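Local structure of 6-phosphogluconolactonase (Trypanosoma cruzi, 6VYE) at residues K31-I36 / E65-L70; S94-A99 / V112-V117. The protein probably catalyses the hydrolysis of 6-phosphogluconolactone to 6-phosphogluconate, the second step of the pentose phosphate pathway. All coordinates share one frame; numbering follows the deposited sequence.

Contact 1 of 2, residues K31-I36 / E65-L70; sequences KIVEII and EEHLHL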
# COMPACT_ATOMS: atom_id res chain seq x y z
N LYS A 31 12.26 -7.20 5.87
CA LYS A 31 12.16 -7.11 4.40
C LYS A 31 12.46 -5.67 3.96
O LYS A 31 13.27 -5.51 3.05
CB LYS A 31 10.78 -7.58 3.92
CG LYS A 31 10.64 -7.68 2.40
CD LYS A 31 11.81 -8.41 1.76
CE LYS A 31 11.44 -9.28 0.59
NZ LYS A 31 12.63 -9.99 0.10
N ILE A 32 11.78 -4.67 4.54
CA ILE A 32 11.99 -3.24 4.15
C ILE A 32 13.46 -2.85 4.32
O ILE A 32 14.05 -2.30 3.37
CB ILE A 32 11.03 -2.29 4.89
CG1 ILE A 32 9.59 -2.46 4.44
CG2 ILE A 32 11.48 -0.84 4.73
CD1 ILE A 32 8.58 -2.03 5.48
N VAL A 33 14.06 -3.18 5.45
CA VAL A 33 15.49 -2.85 5.75
C VAL A 33 16.39 -3.57 4.74
O VAL A 33 17.29 -2.91 4.24
CB VAL A 33 15.86 -3.14 7.21
CG1 VAL A 33 17.36 -3.03 7.47
CG2 VAL A 33 15.10 -2.21 8.14
N GLU A 34 16.15 -4.83 4.44
CA GLU A 34 16.91 -5.60 3.42
C GLU A 34 16.85 -4.88 2.07
O GLU A 34 17.90 -4.83 1.40
CB GLU A 34 16.32 -7.00 3.21
CG GLU A 34 16.89 -8.05 4.12
CD GLU A 34 16.11 -9.36 4.18
OE1 GLU A 34 15.13 -9.54 3.38
OE2 GLU A 34 16.47 -10.18 5.04
N ILE A 35 15.66 -4.39 1.67
CA ILE A 35 15.49 -3.71 0.36
C ILE A 35 16.32 -2.41 0.42
O ILE A 35 16.96 -2.08 -0.55
CB ILE A 35 14.00 -3.46 0.05
CG1 ILE A 35 13.25 -4.78 -0.18
CG2 ILE A 35 13.84 -2.50 -1.12
CD1 ILE A 35 11.76 -4.62 -0.18
N ILE A 36 16.30 -1.70 1.55
CA ILE A 36 17.06 -0.42 1.70
C ILE A 36 18.55 -0.74 1.49
O ILE A 36 19.19 -0.09 0.65
CB ILE A 36 16.80 0.25 3.05
CG1 ILE A 36 15.36 0.76 3.14
CG2 ILE A 36 17.83 1.36 3.29
CD1 ILE A 36 14.93 1.20 4.51
N GLU A 65 11.58 2.60 16.63
CA GLU A 65 12.34 2.14 17.82
C GLU A 65 13.69 1.56 17.38
O GLU A 65 14.66 1.74 18.11
CB GLU A 65 11.59 1.09 18.66
CG GLU A 65 10.11 1.36 18.95
CD GLU A 65 9.63 2.76 19.33
OE1 GLU A 65 8.38 3.02 19.20
OE2 GLU A 65 10.49 3.61 19.75
N GLU A 66 13.78 0.86 16.24
CA GLU A 66 14.99 0.08 15.91
C GLU A 66 15.77 0.64 14.71
O GLU A 66 16.91 0.23 14.55
CB GLU A 66 14.62 -1.37 15.66
CG GLU A 66 14.26 -2.06 16.97
CD GLU A 66 13.87 -3.50 16.85
OE1 GLU A 66 13.46 -4.08 17.89
OE2 GLU A 66 13.99 -4.05 15.72
N HIS A 67 15.19 1.51 13.89
CA HIS A 67 15.83 1.94 12.62
C HIS A 67 15.76 3.46 12.43
O HIS A 67 15.88 3.93 11.29
CB HIS A 67 15.29 1.13 11.46
CG HIS A 67 15.59 -0.33 11.59
ND1 HIS A 67 16.85 -0.85 11.41
CD2 HIS A 67 14.80 -1.39 11.88
CE1 HIS A 67 16.83 -2.15 11.59
NE2 HIS A 67 15.59 -2.51 11.85
N LEU A 68 15.66 4.22 13.51
CA LEU A 68 15.49 5.69 13.35
C LEU A 68 16.73 6.30 12.70
O LEU A 68 16.59 7.27 11.92
CB LEU A 68 15.22 6.37 14.69
CG LEU A 68 14.72 7.81 14.57
CD1 LEU A 68 13.61 7.93 13.53
CD2 LEU A 68 14.22 8.29 15.92
N HIS A 69 17.92 5.82 13.05
CA HIS A 69 19.18 6.35 12.50
C HIS A 69 19.18 6.20 10.97
O HIS A 69 19.61 7.12 10.26
CB HIS A 69 20.39 5.67 13.16
CG HIS A 69 21.65 6.32 12.71
ND1 HIS A 69 22.38 5.85 11.62
CD2 HIS A 69 22.25 7.45 13.13
CE1 HIS A 69 23.42 6.65 11.45
NE2 HIS A 69 23.35 7.64 12.34
N LEU A 70 18.72 5.05 10.49
CA LEU A 70 18.70 4.70 9.07
C LEU A 70 17.73 5.66 8.36
O LEU A 70 18.07 6.08 7.25
CB LEU A 70 18.27 3.24 8.92
CG LEU A 70 18.10 2.73 7.50
CD1 LEU A 70 19.39 2.89 6.72
CD2 LEU A 70 17.68 1.28 7.51

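Contact 2 of 2, residues S94-A99 / V112-V117; sequences SNYNMA and VVPVDV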
# COMPACT_ATOMS: atom_id res chain seq x y z
N SER A 94 -7.38 9.15 9.81
CA SER A 94 -6.27 9.60 8.91
C SER A 94 -5.12 8.59 8.94
O SER A 94 -4.59 8.34 10.04
CB SER A 94 -5.80 10.98 9.28
OG SER A 94 -4.59 11.32 8.60
N ASN A 95 -4.71 8.03 7.80
CA ASN A 95 -3.50 7.18 7.69
C ASN A 95 -2.25 8.02 8.03
O ASN A 95 -1.33 7.52 8.73
CB ASN A 95 -3.38 6.54 6.30
CG ASN A 95 -4.46 5.50 6.04
OD1 ASN A 95 -5.00 4.92 6.96
ND2 ASN A 95 -4.77 5.23 4.79
N TYR A 96 -2.23 9.27 7.60
CA TYR A 96 -1.10 10.19 7.90
C TYR A 96 -0.99 10.41 9.43
O TYR A 96 0.14 10.26 9.98
CB TYR A 96 -1.23 11.50 7.13
CG TYR A 96 -0.18 12.48 7.55
CD1 TYR A 96 1.16 12.14 7.47
CD2 TYR A 96 -0.51 13.70 8.12
CE1 TYR A 96 2.14 13.00 7.91
CE2 TYR A 96 0.47 14.58 8.56
CZ TYR A 96 1.80 14.23 8.44
OH TYR A 96 2.81 15.04 8.85
N ASN A 97 -2.11 10.65 10.11
CA ASN A 97 -2.13 10.86 11.59
C ASN A 97 -1.49 9.66 12.30
O ASN A 97 -0.61 9.87 13.22
CB ASN A 97 -3.55 11.10 12.10
CG ASN A 97 -3.59 11.32 13.60
OD1 ASN A 97 -2.97 12.25 14.09
ND2 ASN A 97 -4.29 10.46 14.32
N MET A 98 -1.86 8.44 11.91
CA MET A 98 -1.35 7.19 12.54
C MET A 98 0.16 7.04 12.26
O MET A 98 0.93 6.77 13.20
CB MET A 98 -2.15 5.98 12.02
CG MET A 98 -1.63 4.64 12.53
SD MET A 98 -0.23 3.89 11.55
CE MET A 98 -1.12 3.05 10.24
N ALA A 99 0.58 7.17 11.00
CA ALA A 99 2.00 7.02 10.58
C ALA A 99 2.85 8.08 11.31
O ALA A 99 3.96 7.75 11.71
CB ALA A 99 2.12 7.15 9.05
N VAL A 112 8.52 13.23 3.90
CA VAL A 112 7.15 12.88 4.32
C VAL A 112 6.20 13.53 3.33
O VAL A 112 6.20 14.75 3.28
CB VAL A 112 6.88 13.33 5.77
CG1 VAL A 112 5.46 13.00 6.20
CG2 VAL A 112 7.89 12.71 6.71
N VAL A 113 5.44 12.74 2.60
CA VAL A 113 4.63 13.26 1.47
C VAL A 113 3.18 12.82 1.66
O VAL A 113 2.75 11.85 1.05
CB VAL A 113 5.25 12.80 0.13
CG1 VAL A 113 4.71 13.59 -1.04
CG2 VAL A 113 6.78 12.89 0.19
N PRO A 114 2.41 13.51 2.52
CA PRO A 114 1.00 13.19 2.75
C PRO A 114 0.11 13.62 1.57
O PRO A 114 0.55 14.42 0.76
CB PRO A 114 0.56 14.03 3.96
CG PRO A 114 1.77 14.87 4.35
CD PRO A 114 2.84 14.69 3.28
N VAL A 115 -1.08 13.05 1.48
CA VAL A 115 -2.13 13.54 0.54
C VAL A 115 -2.66 14.87 1.11
O VAL A 115 -2.91 14.95 2.32
CB VAL A 115 -3.22 12.47 0.38
CG1 VAL A 115 -4.41 12.95 -0.44
CG2 VAL A 115 -2.66 11.19 -0.22
N ASP A 116 -2.78 15.91 0.29
CA ASP A 116 -3.44 17.18 0.70
C ASP A 116 -4.94 16.89 0.89
O ASP A 116 -5.56 16.49 -0.09
CB ASP A 116 -3.19 18.32 -0.30
CG ASP A 116 -3.28 19.71 0.35
OD1 ASP A 116 -2.41 20.03 1.19
OD2 ASP A 116 -4.19 20.45 0.00
N VAL A 117 -5.46 17.00 2.10
CA VAL A 117 -6.90 16.72 2.42
C VAL A 117 -7.62 18.01 2.85
O VAL A 117 -8.67 17.90 3.50
CB VAL A 117 -7.03 15.61 3.49
CG1 VAL A 117 -6.46 14.30 2.98
CG2 VAL A 117 -6.38 16.00 4.83

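Contact 1 of 2, residues K31-I36 / E65-L70
Val-33, on the helix 24-38, sets one methyl over the face of the His-67 imidazole, a CH-pi contact in which CG2 stands 3.7 Å from the ring centroid and only 6° off the ring normal. Because CG2 sits almost on that normal, it is nearly equidistant from all five ring atoms, with His-67 NE2 at 3.8 Å hardly nearer than the others. The two valine branches divide the work: CG1, anti to the backbone N (chi1 170°), turns instead to Leu-70, whose CD2 it meets at 4.3 Å. One turn further on, Ile-36 reaches tip to tip toward the same leucine, its CG2 4.1 Å from Leu-70 CD1 and its CD1 equally far from Leu-70 CD2. In the Rossmann-like core of this family, helix 24-38 follows the edge strand 14-18, and the contact ties it to the break between helices 54-66 and 68-73. His-67 occupies that break: the chain departs from the first helix there, and the same residue is the N-cap of the second. Leu-70 and Ile-36 are buried, and both also touch Ala-76 in the loop leading to strand 77-85; Trp-44 packs on Leu-70 too and gives a weak hydrogen bond to Ile-36 O. A glycerol, probably from the crystallisation liquor, lies next to His-67 and accepts a weak hydrogen bond from Leu-70 N.

Contact 2 of 2, residues S94-A99 / V112-V117
This is a small apolar surface contact, the ring of Tyr-96 laid against Pro-114, between the first turn of helix 95-104 and the irregular chain that runs from that helix toward helix 119-122. It joins two pieces of one connection in the alpha/beta fold, the excursion that follows strand 77-85, and 126 Å² is buried between them. Tyr-96 carries the helix side alone. CG lies opposite the backbone N about the CA-CB bond (chi1 173°), which swings the ring off the helix to lie alongside Pro-114, both side chains pointing the same way. Pro-114 covers one ring face: CG stands 4.1 Å from the ring centroid and 12° off its normal, a CH-pi contact, while CB rests 4.0 Å from Tyr-96 CG near the root of the ring. Two proline carbons thus follow the length of the ring, CB toward its attachment and CG toward Tyr-96 CE1 and CZ. Val-112 comes in at about a right angle to the tyrosine, and its CG1 approaches obliquely to 3.7 Å from Tyr-96 CE1. No hydrogen bond crosses between the segments; the polar bonds instead fix the helix start that carries the ring. Ser-94 is the N-cap, its OG accepting from Asn-97 N at 3.0 Å with an N-H...O angle of 164°. Glu-84 on strand 77-85 accepts from the backbone N of Asn-95 (at OE1) and of Tyr-96 (at OE2). The loop is anchored on its other side: Val-113 pairs through its backbone with Phe-79 of the same strand, and Val-113 and Val-115 pack their side chains on helix 128-146, where Tyr-138 OH is hydrogen-bonded to Val-113 O.

Overall arrangement
Both contacts are apolar and crossed by no hydrogen bond, yet they differ in burial and in what they join. Contact 1 is partly buried, combining an imidazole face with buried branched aliphatic chains, and it brings together helices that belong to different strand connections of the large sheet. Contact 2 lies at the surface and links a helix start to a loop only 13 residues further along, with proline and valine carbons packed on a phenol ring rather than aliphatic chains meeting each other. Their segments lie on different elements, although Met-98 of contact 2 touches helix 54-66 of contact 1. Centres are 20 Å and nearest atoms about 10 Å apart. Strand 77-85 comes between them in sequence.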